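Local coordinates for L-lactate dehydrogenase (Trichomonas vaginalis, PDB 4UUL), which probably interconverts 2-oxo and 2-hydroxy acids such as pyruvate and L-lactate with NADH/NAD+, as a member of the lactate/malate dehydrogenase superfamily, at residues 154-159 with 248-253; 287-290 with 296-299; 21-26 with 243-248; 180-183 with 189-192. The protein carries 1 engineered substitution. All coordinates share one frame; numbering follows the deposited sequence. Where two conformers were deposited one is given.

Contact 1 of 4, residues 154-159 with 248-253; sequences LSMLDQ and AIQHMK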
loop_
_atom_site.group_PDB
_atom_site.type_symbol
_atom_site.label_atom_id
_atom_site.label_comp_id
_atom_site.label_asym_id
_atom_site.label_seq_id
_atom_site.Cartn_x
_atom_site.Cartn_y
_atom_site.Cartn_z
ATOM N N LEU B 154 6.003 13.206 -12.683
ATOM C CA LEU B 154 6.634 12.041 -12.106
ATOM C C LEU B 154 7.531 11.280 -13.078
ATOM O O LEU B 154 7.017 10.604 -13.960
ATOM C CB LEU B 154 5.539 11.086 -11.576
ATOM C CG LEU B 154 6.060 9.904 -10.791
ATOM C CD1 LEU B 154 6.753 10.341 -9.524
ATOM C CD2 LEU B 154 4.964 8.949 -10.450
ATOM N N SER B 155 8.822 11.273 -12.822
ATOM C CA SER B 155 9.781 10.448 -13.564
ATOM C C SER B 155 10.473 9.426 -12.632
ATOM O O SER B 155 11.223 8.592 -13.127
ATOM C CB SER B 155 10.761 11.321 -14.350
ATOM O OG SER B 155 11.368 12.193 -13.491
ATOM N N MET B 156 10.085 9.382 -11.351
ATOM C CA MET B 156 10.787 8.450 -10.447
ATOM C C MET B 156 10.496 6.961 -10.667
ATOM O O MET B 156 11.300 6.139 -10.268
ATOM C CB MET B 156 10.524 8.789 -8.968
ATOM C CG MET B 156 11.490 9.840 -8.446
ATOM S SD MET B 156 13.220 9.389 -8.483
ATOM C CE MET B 156 13.152 7.897 -7.490
ATOM N N LEU B 157 9.369 6.605 -11.278
ATOM C CA LEU B 157 9.157 5.214 -11.603
ATOM C C LEU B 157 10.241 4.726 -12.545
ATOM O O LEU B 157 10.790 3.622 -12.360
ATOM C CB LEU B 157 7.782 4.960 -12.204
ATOM C CG LEU B 157 7.431 3.553 -12.650
ATOM C CD1 LEU B 157 7.624 2.521 -11.518
ATOM C CD2 LEU B 157 6.053 3.502 -13.224
ATOM N N ASP B 158 10.530 5.510 -13.569
ATOM C CA ASP B 158 11.559 5.115 -14.509
ATOM C C ASP B 158 12.950 5.094 -13.882
ATOM O O ASP B 158 13.761 4.197 -14.160
ATOM C CB ASP B 158 11.545 6.060 -15.693
ATOM C CG ASP B 158 10.167 6.245 -16.210
ATOM O OD1 ASP B 158 9.371 7.095 -15.658
ATOM O OD2 ASP B 158 9.901 5.534 -17.196
ATOM N N GLN B 159 13.212 6.049 -12.993
ATOM C CA GLN B 159 14.471 6.026 -12.277
ATOM C C GLN B 159 14.608 4.759 -11.433
ATOM O O GLN B 159 15.648 4.109 -11.442
ATOM C CB GLN B 159 14.648 7.279 -11.398
ATOM C CG GLN B 159 15.933 7.209 -10.617
ATOM C CD GLN B 159 16.278 8.475 -9.867
ATOM O OE1 GLN B 159 16.311 9.539 -10.481
ATOM N NE2 GLN B 159 16.653 8.373 -8.614
ATOM N N ALA B 248 5.357 7.905 -6.651
ATOM C CA ALA B 248 4.612 9.123 -6.415
ATOM C C ALA B 248 4.775 9.653 -5.000
ATOM O O ALA B 248 5.006 10.848 -4.778
ATOM C CB ALA B 248 3.164 8.961 -6.772
ATOM N N ILE B 249 4.585 8.786 -4.035
ATOM C CA ILE B 249 4.795 9.154 -2.638
ATOM C C ILE B 249 6.217 9.605 -2.412
ATOM O O ILE B 249 6.447 10.633 -1.776
ATOM C CB ILE B 249 4.406 8.013 -1.691
ATOM C CG1 ILE B 249 2.877 7.829 -1.763
ATOM C CG2 ILE B 249 4.869 8.270 -0.235
ATOM C CD1 ILE B 249 2.404 6.611 -1.069
ATOM N N GLN B 250 7.168 8.855 -2.953
ATOM C CA GLN B 250 8.581 9.179 -2.818
ATOM C C GLN B 250 8.887 10.603 -3.349
ATOM O O GLN B 250 9.536 11.425 -2.697
ATOM C CB GLN B 250 9.391 8.150 -3.596
ATOM C CG GLN B 250 10.890 8.369 -3.552
ATOM C CD GLN B 250 11.648 7.195 -4.092
ATOM O OE1 GLN B 250 11.099 6.343 -4.829
ATOM N NE2 GLN B 250 12.916 7.119 -3.753
ATOM N N HIS B 251 8.348 10.926 -4.513
ATOM C CA HIS B 251 8.528 12.247 -5.095
ATOM C C HIS B 251 7.877 13.300 -4.231
ATOM O O HIS B 251 8.502 14.313 -3.890
ATOM C CB HIS B 251 7.905 12.239 -6.505
ATOM C CG HIS B 251 7.947 13.541 -7.245
ATOM N ND1 HIS B 251 8.409 13.660 -8.535
ATOM C CD2 HIS B 251 7.456 14.774 -6.916
ATOM C CE1 HIS B 251 8.251 14.890 -8.951
ATOM N NE2 HIS B 251 7.656 15.593 -7.999
ATOM N N MET B 252 6.608 13.105 -3.867
ATOM C CA MET B 252 5.918 14.118 -3.078
ATOM C C MET B 252 6.585 14.325 -1.710
ATOM O O MET B 252 6.706 15.464 -1.261
ATOM C CB MET B 252 4.446 13.789 -2.929
ATOM C CG MET B 252 3.640 14.938 -2.291
ATOM S SD MET B 252 3.460 16.387 -3.343
ATOM C CE MET B 252 2.077 15.841 -4.377
ATOM N N LYS B 253 6.995 13.253 -1.043
ATOM C CA LYS B 253 7.622 13.400 0.252
ATOM C C LYS B 253 8.929 14.187 0.152
ATOM O O LYS B 253 9.217 15.051 0.995
ATOM C CB LYS B 253 7.840 12.001 0.852
ATOM C CG LYS B 253 8.233 12.031 2.326
ATOM C CD LYS B 253 8.423 10.640 2.862
ATOM C CE LYS B 253 8.713 10.654 4.339
ATOM N NZ LYS B 253 8.621 9.262 4.864
HETATM O O HOH W 1 9.802 12.108 -10.329
#
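Leu154 lies against Ala248 and His251 with both branches of its side chain. CD1 rests 3.7 Å from CB of His251 and comes obliquely to the imidazole, while CD2 reaches the helix backbone, 4.0 Å from Ala248 N, beside the methyl of Ala248. Leu154 and His251 run past one another, pointing opposite ways. Further along, Met156 bends at chi2 (-61°) and chi3 (-57°), which carries its methyl to the amide of Gln250, with CE 3.7 Å from OE1; the methionine lies roughly perpendicular to the glutamine.

One water links the segments. It accepts a bond of 2.8 Å from Ser155 N and is also hydrogen-bonded, in the ring plane, to His251 ND1 at 2.8 Å.

In the second shell, Ser152 OG pairs with His251 NE2, and Gln250 OE1 is held by Lys246 and Asn160. Leu154 contacts NADH in a cofactor-bound structure of this protein, and Asp158, on helix 156-170 just after it, is hydrogen-bonded to His186, the predicted proton acceptor. Because both ring nitrogens of His251 have partners, the imidazole is fixed in rotation, and the water forms a polar link within a largely buried interface beside the cofactor site.

Contact 2 of 4, residues 287-290 with 296-299; sequences FPCN and KIHV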
loop_
_atom_site.group_PDB
_atom_site.type_symbol
_atom_site.label_atom_id
_atom_site.label_comp_id
_atom_site.label_asym_id
_atom_site.label_seq_id
_atom_site.Cartn_x
_atom_site.Cartn_y
_atom_site.Cartn_z
ATOM N N PHE B 287 14.748 16.474 -14.904
ATOM C CA PHE B 287 16.140 16.801 -14.551
ATOM C C PHE B 287 16.558 16.013 -13.319
ATOM O O PHE B 287 15.691 15.630 -12.513
ATOM C CB PHE B 287 16.266 18.266 -14.135
ATOM C CG PHE B 287 16.214 19.286 -15.272
ATOM C CD1 PHE B 287 17.330 19.595 -15.994
ATOM C CD2 PHE B 287 15.041 19.930 -15.589
ATOM C CE1 PHE B 287 17.321 20.536 -16.994
ATOM C CE2 PHE B 287 15.012 20.902 -16.592
ATOM C CZ PHE B 287 16.154 21.215 -17.264
ATOM N N PRO B 288 17.873 15.852 -13.132
ATOM C CA PRO B 288 18.348 15.399 -11.811
ATOM C C PRO B 288 18.155 16.515 -10.793
ATOM O O PRO B 288 18.652 17.648 -10.998
ATOM C CB PRO B 288 19.813 15.102 -12.050
ATOM C CG PRO B 288 20.208 16.086 -13.142
ATOM C CD PRO B 288 18.955 16.255 -14.040
ATOM N N CYS B 289 17.409 16.230 -9.730
ATOM C CA CYS B 289 17.043 17.237 -8.755
ATOM C C CYS B 289 17.385 16.853 -7.330
ATOM O O CYS B 289 17.464 15.657 -6.980
ATOM C CB CYS B 289 15.534 17.536 -8.814
ATOM S SG CYS B 289 14.974 18.293 -10.367
ATOM N N ASN B 290 17.551 17.873 -6.510
ATOM C CA ASN B 290 17.422 17.702 -5.084
ATOM C C ASN B 290 16.397 18.708 -4.552
ATOM O O ASN B 290 15.866 19.516 -5.333
ATOM C CB ASN B 290 18.782 17.722 -4.372
ATOM C CG ASN B 290 19.582 18.927 -4.620
ATOM O OD1 ASN B 290 19.085 20.049 -4.740
ATOM N ND2 ASN B 290 20.911 18.716 -4.617
ATOM N N LYS B 296 11.935 23.503 -1.828
ATOM C CA LYS B 296 12.203 24.044 -3.139
ATOM C C LYS B 296 13.077 23.081 -3.935
ATOM O O LYS B 296 14.104 22.627 -3.454
ATOM C CB LYS B 296 12.898 25.412 -3.042
ATOM C CG LYS B 296 12.120 26.429 -2.236
ATOM C CD LYS B 296 10.712 26.691 -2.773
ATOM C CE LYS B 296 10.012 27.802 -1.967
ATOM N NZ LYS B 296 8.687 28.200 -2.548
ATOM N N ILE B 297 12.668 22.809 -5.168
ATOM C CA ILE B 297 13.369 21.896 -6.050
ATOM C C ILE B 297 14.529 22.623 -6.713
ATOM O O ILE B 297 14.358 23.739 -7.199
ATOM C CB ILE B 297 12.420 21.331 -7.154
ATOM C CG1 ILE B 297 11.251 20.573 -6.520
ATOM C CG2 ILE B 297 13.170 20.373 -8.072
ATOM C CD1 ILE B 297 10.204 20.144 -7.541
ATOM N N HIS B 298 15.696 21.977 -6.777
ATOM C CA HIS B 298 16.847 22.530 -7.506
ATOM C C HIS B 298 17.418 21.501 -8.435
ATOM O O HIS B 298 17.535 20.358 -8.074
ATOM C CB HIS B 298 17.948 22.976 -6.536
ATOM C CG HIS B 298 17.475 23.936 -5.499
ATOM N ND1 HIS B 298 17.376 25.284 -5.732
ATOM C CD2 HIS B 298 17.021 23.742 -4.243
ATOM C CE1 HIS B 298 16.918 25.889 -4.650
ATOM N NE2 HIS B 298 16.699 24.972 -3.729
ATOM N N VAL B 299 17.776 21.887 -9.635
ATOM C CA VAL B 299 18.510 21.033 -10.531
ATOM C C VAL B 299 19.941 20.876 -10.007
ATOM O O VAL B 299 20.599 21.838 -9.661
ATOM C CB VAL B 299 18.519 21.646 -11.959
ATOM C CG1 VAL B 299 19.411 20.860 -12.880
ATOM C CG2 VAL B 299 17.124 21.746 -12.549
#
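Asn290 and His298 form an antiparallel hydrogen-bonded pair, and next to it Cys289 and Val299 form a non-hydrogen-bonded one; the axes of the short segments 287-290 and 297-299 come within 4.7 Å, their directions 132° apart. Two backbone bonds join the first pair: Asn290 N to His298 O at 2.9 Å and, almost straight at 175°, His298 N to Asn290 O at 2.9 Å. CA-H...O contacts add to them, the shortest from Cys289 CA to His298 O at 3.2 Å.

Val299 buries more surface in the contact than any other residue. Its CG2 sits over one face of the Phe287 ring, offset toward the rim, in a CH-pi contact 4.1 Å from the centroid, while CG1 leans on Pro288 O and the ring atom CD1. The sulfur of Cys289 packs against the CG2 branch of Ile297, with SG and CG2 3.6 Å apart. With chi1 at 56°, Asn290 holds its amide between its own backbone N and carbonyl carbon, and OD1 comes 3.6 Å from His298 CB near the plane of the imidazole. The polar end of that ring turns to Asp292, to which NE2 is hydrogen-bonded; the other carboxylate oxygen of Asp292 takes the amide N-H of Lys296.

Strands 284-291 and 297-299 thus make a beta hairpin, with Asp292 tying its turn; in the C-terminal alpha/beta domain it joins strand 265-270 in a small antiparallel sheet.

Contact 3 of 4, residues 21-26 with 243-248; sequences SHWIAS and SPTKAA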
loop_
_atom_site.group_PDB
_atom_site.type_symbol
_atom_site.label_atom_id
_atom_site.label_comp_id
_atom_site.label_asym_id
_atom_site.label_seq_id
_atom_site.Cartn_x
_atom_site.Cartn_y
_atom_site.Cartn_z
ATOM N N SER B 21 -4.167 6.318 -1.421
ATOM C CA SER B 21 -4.953 6.841 -0.319
ATOM C C SER B 21 -4.645 6.134 0.984
ATOM O O SER B 21 -4.456 6.793 1.991
ATOM C CB SER B 21 -6.450 6.786 -0.624
ATOM O OG SER B 21 -6.893 5.454 -0.836
ATOM N N HIS B 22 -4.571 4.809 0.956
ATOM C CA HIS B 22 -4.254 4.102 2.188
ATOM C C HIS B 22 -2.830 4.385 2.688
ATOM O O HIS B 22 -2.596 4.559 3.880
ATOM C CB HIS B 22 -4.458 2.597 2.005
ATOM C CG HIS B 22 -5.884 2.142 2.069
ATOM N ND1 HIS B 22 -6.729 2.160 0.990
ATOM C CD2 HIS B 22 -6.612 1.647 3.104
ATOM C CE1 HIS B 22 -7.924 1.725 1.371
ATOM N NE2 HIS B 22 -7.873 1.419 2.643
ATOM N N TRP B 23 -1.906 4.488 1.756
ATOM C CA TRP B 23 -0.517 4.699 2.101
ATOM C C TRP B 23 -0.371 6.059 2.753
ATOM O O TRP B 23 0.247 6.201 3.801
ATOM C CB TRP B 23 0.338 4.556 0.853
ATOM C CG TRP B 23 1.776 4.087 1.087
ATOM C CD1 TRP B 23 2.473 4.136 2.253
ATOM C CD2 TRP B 23 2.643 3.436 0.139
ATOM N NE1 TRP B 23 3.751 3.640 2.076
ATOM C CE2 TRP B 23 3.870 3.178 0.793
ATOM C CE3 TRP B 23 2.501 3.053 -1.184
ATOM C CZ2 TRP B 23 4.933 2.546 0.163
ATOM C CZ3 TRP B 23 3.563 2.432 -1.808
ATOM C CH2 TRP B 23 4.759 2.194 -1.140
ATOM N N ILE B 24 -0.985 7.066 2.163
ATOM C CA ILE B 24 -0.951 8.413 2.736
ATOM C C ILE B 24 -1.655 8.445 4.107
ATOM O O ILE B 24 -1.156 9.037 5.078
ATOM C CB ILE B 24 -1.575 9.433 1.777
ATOM C CG1 ILE B 24 -0.652 9.579 0.547
ATOM C CG2 ILE B 24 -1.722 10.804 2.456
ATOM C CD1 ILE B 24 -1.240 10.319 -0.577
ATOM N N ALA B 25 -2.818 7.798 4.195
ATOM C CA ALA B 25 -3.575 7.792 5.442
ATOM C C ALA B 25 -2.828 7.089 6.574
ATOM O O ALA B 25 -3.101 7.369 7.742
ATOM C CB ALA B 25 -4.918 7.179 5.262
ATOM N N SER B 26 -1.935 6.165 6.225
ATOM C CA SER B 26 -1.135 5.456 7.201
ATOM C C SER B 26 -0.061 6.311 7.825
ATOM O O SER B 26 0.577 5.850 8.784
ATOM C CB SER B 26 -0.488 4.232 6.558
ATOM O OG SER B 26 0.671 4.576 5.822
ATOM N N SER B 243 3.878 0.130 -7.971
ATOM C CA SER B 243 5.156 0.767 -8.276
ATOM C C SER B 243 5.040 2.264 -8.620
ATOM O O SER B 243 5.837 3.044 -8.111
ATOM C CB SER B 243 6.011 -0.045 -9.264
ATOM O OG SER B 243 5.323 -0.215 -10.466
ATOM N N PRO B 244 4.060 2.682 -9.453
ATOM C CA PRO B 244 3.916 4.151 -9.618
ATOM C C PRO B 244 3.489 4.823 -8.330
ATOM O O PRO B 244 3.887 5.956 -8.090
ATOM C CB PRO B 244 2.884 4.298 -10.734
ATOM C CG PRO B 244 2.194 2.980 -10.828
ATOM C CD PRO B 244 3.215 1.950 -10.411
ATOM N N THR B 245 2.715 4.137 -7.487
ATOM C CA THR B 245 2.301 4.737 -6.230
ATOM C C THR B 245 3.517 4.980 -5.339
ATOM O O THR B 245 3.667 6.042 -4.729
ATOM C CB THR B 245 1.280 3.853 -5.507
ATOM O OG1 THR B 245 0.070 3.748 -6.273
ATOM C CG2 THR B 245 0.925 4.431 -4.165
ATOM N N LYS B 246 4.404 3.983 -5.251
ATOM C CA LYS B 246 5.625 4.073 -4.459
ATOM C C LYS B 246 6.432 5.295 -4.939
ATOM O O LYS B 246 6.915 6.097 -4.155
ATOM C CB LYS B 246 6.400 2.776 -4.547
ATOM C CG LYS B 246 7.657 2.701 -3.670
ATOM C CD LYS B 246 8.903 3.301 -4.252
ATOM C CE LYS B 246 10.057 3.190 -3.253
ATOM N NZ LYS B 246 11.333 3.666 -3.831
ATOM N N ALA B 247 6.629 5.412 -6.253
ATOM C CA ALA B 247 7.376 6.520 -6.818
ATOM C C ALA B 247 6.690 7.868 -6.550
ATOM O O ALA B 247 7.361 8.856 -6.294
ATOM C CB ALA B 247 7.530 6.318 -8.327
ATOM N N ALA B 248 5.357 7.905 -6.651
ATOM C CA ALA B 248 4.612 9.123 -6.415
ATOM C C ALA B 248 4.775 9.653 -5.000
ATOM O O ALA B 248 5.006 10.848 -4.778
ATOM C CB ALA B 248 3.164 8.961 -6.772
#
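Thr245 is the first residue of 243-248 to meet Trp23, the one side chain of 21-26 that reaches across. Its methyl CG2, anti to its own backbone N, is presented to the six-membered part of the indole and lies 3.6 Å from CE3 and 4.1 Å from CZ3. The other branch turns back into its own helix, where OG1 bonds the carbonyl of Ala241. In Trp23, chi1 of -152° in the modelled conformer swings the indole out from helix 15-25, so that its benzo end leads toward helix 242-257.

That helix 15-25 is the one that follows the glycine-rich nucleotide-binding loop in the Rossmann fold of the NAD-binding domain, and Thr245 also packs on Ile16, a residue that contacts NADH in a cofactor-bound structure of this protein. The contact therefore joins the two domains close to the coenzyme site.

Lys246 comes next and lends mainly its backbone and the root of its chain. CA stands 3.7 Å from CZ3 of Trp23, and CB 3.8 Å from CH2, with the approach to the ring oblique. Beyond CG the chain bends at chi2 (-84°) and leaves the indole, and NZ goes to Cys59 O of the second subunit. Behind Trp23, Ser26 OG donates a bond of 2.6 Å to Trp23 O, and Ser26 packs on Trp23 of the second subunit.

Contact 4 of 4, residues 180-183 with 189-192; sequences IIVW and SMVA
Val182 turns CG1 anti to its backbone N (chi1 168°), and Met190 does the same with CG (chi1 -166°), which brings the two chains together: CG1 of Val182 lies 3.6 Å from CG of Met190 and, in the modelled conformer, as near to SD, where the thioether bends at chi3. The indole of Trp183 is instead folded along its own strand. Its CD1 edge meets Val191 O nearly in the ring plane, and CG2 of Ile181 covers one face, offset toward the rim.

The backbone supplies the hydrogen bonds. Trp183 and Val191 form an antiparallel hydrogen-bonded pair, with Trp183 N to Val191 O at 2.8 Å and Val191 N to Trp183 O at 3.0 Å, both donors in the carbonyl planes. On the same face, CB of Trp183 touches CB of Val191 at 4.0 Å. Val182 and Ala192, the adjoining non-hydrogen-bonded pair, project to the other face; Val182 CA also gives a CA-H...O contact of 3.3 Å to Val191 O.

Between the strands lies a short connection carrying His186, the predicted proton acceptor, whose side chain is close to that of Met190. Trp183 NE1 is bonded to Asp193. Around this buried hairpin, Met190 and Ala192 pack on helix 214-236, Val182 and Met190 on Asp158 of helix 156-170, and Trp183 and Val191 on the long C-terminal helix 307-337.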
loop_
_atom_site.group_PDB
_atom_site.type_symbol
_atom_site.label_atom_id
_atom_site.label_comp_id
_atom_site.label_asym_id
_atom_site.label_seq_id
_atom_site.Cartn_x
_atom_site.Cartn_y
_atom_site.Cartn_z
ATOM N N ILE B 180 22.279 7.592 -11.413
ATOM C CA ILE B 180 21.454 7.310 -12.599
ATOM C C ILE B 180 20.401 8.409 -12.737
ATOM O O ILE B 180 19.797 8.805 -11.751
ATOM C CB ILE B 180 20.780 5.932 -12.493
ATOM C CG1 ILE B 180 21.841 4.836 -12.486
ATOM C CG2 ILE B 180 19.757 5.753 -13.607
ATOM C CD1 ILE B 180 21.257 3.446 -12.277
ATOM N N ILE B 181 20.187 8.909 -13.963
ATOM C CA ILE B 181 19.254 10.005 -14.154
ATOM C C ILE B 181 18.338 9.693 -15.327
ATOM O O ILE B 181 18.791 9.162 -16.343
ATOM C CB ILE B 181 20.009 11.309 -14.491
ATOM C CG1 ILE B 181 21.091 11.597 -13.447
ATOM C CG2 ILE B 181 19.025 12.473 -14.667
ATOM C CD1 ILE B 181 22.070 12.638 -13.926
ATOM N N VAL B 182 17.066 10.072 -15.195
ATOM C CA VAL B 182 16.138 10.012 -16.313
ATOM C C VAL B 182 15.839 11.457 -16.712
ATOM O O VAL B 182 15.390 12.242 -15.882
ATOM C CB VAL B 182 14.842 9.275 -15.900
ATOM C CG1 VAL B 182 13.860 9.471 -16.924
ATOM C CG2 VAL B 182 15.172 7.824 -15.656
ATOM N N TRP B 183 16.187 11.823 -17.947
ATOM C CA TRP B 183 16.036 13.203 -18.385
ATOM C C TRP B 183 14.910 13.336 -19.429
ATOM O O TRP B 183 14.699 12.421 -20.236
ATOM C CB TRP B 183 17.301 13.727 -19.088
ATOM C CG TRP B 183 18.626 13.649 -18.421
ATOM C CD1 TRP B 183 19.428 12.553 -18.306
ATOM C CD2 TRP B 183 19.376 14.751 -17.899
ATOM N NE1 TRP B 183 20.631 12.904 -17.739
ATOM C CE2 TRP B 183 20.629 14.253 -17.485
ATOM C CE3 TRP B 183 19.102 16.118 -17.737
ATOM C CZ2 TRP B 183 21.608 15.073 -16.945
ATOM C CZ3 TRP B 183 20.108 16.940 -17.246
ATOM C CH2 TRP B 183 21.325 16.408 -16.845
ATOM N N SER B 189 11.284 9.318 -26.362
ATOM C CA SER B 189 12.445 10.160 -26.298
ATOM C C SER B 189 13.126 10.237 -24.934
ATOM O O SER B 189 14.121 10.907 -24.772
ATOM C CB SER B 189 12.150 11.585 -26.794
ATOM O OG SER B 189 11.430 12.310 -25.848
ATOM N N MET B 190 12.570 9.594 -23.904
ATOM C CA MET B 190 13.132 9.654 -22.565
ATOM C C MET B 190 14.589 9.233 -22.606
ATOM O O MET B 190 14.978 8.297 -23.305
ATOM C CB MET B 190 12.413 8.686 -21.680
ATOM C CG MET B 190 12.634 8.833 -20.214
ATOM S SD MET B 190 11.677 7.665 -19.215
ATOM C CE MET B 190 12.337 6.091 -19.749
ATOM N N VAL B 191 15.407 9.920 -21.809
ATOM C CA VAL B 191 16.838 9.652 -21.771
ATOM C C VAL B 191 17.170 8.936 -20.446
ATOM O O VAL B 191 17.173 9.566 -19.380
ATOM C CB VAL B 191 17.654 10.953 -21.878
ATOM C CG1 VAL B 191 19.117 10.551 -22.009
ATOM C CG2 VAL B 191 17.205 11.796 -23.051
ATOM N N ALA B 192 17.448 7.637 -20.510
ATOM C CA ALA B 192 17.874 6.872 -19.324
ATOM C C ALA B 192 19.415 6.918 -19.357
ATOM O O ALA B 192 20.084 6.155 -20.074
ATOM C CB ALA B 192 17.319 5.449 -19.387
#

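From the N terminus, contact 3 opens first, at helix 15-25, and closes only at 243-248, tying the NAD-binding domain to the C-terminal domain. Before it closes, contact 1 opens at 154-159; it ends at 248-253, so the two loops cross, share Ala248 and both use helix 242-257. Nested inside both loops is contact 4, a local hairpin that touches contact 1 at helix 156-170. Contact 2 follows in series, a second hairpin with no touch to contacts 1 and 3. It meets contact 4 instead, through Pro288 and Phe287 on Trp183, which joins two antiparallel sheets of the C-terminal domain.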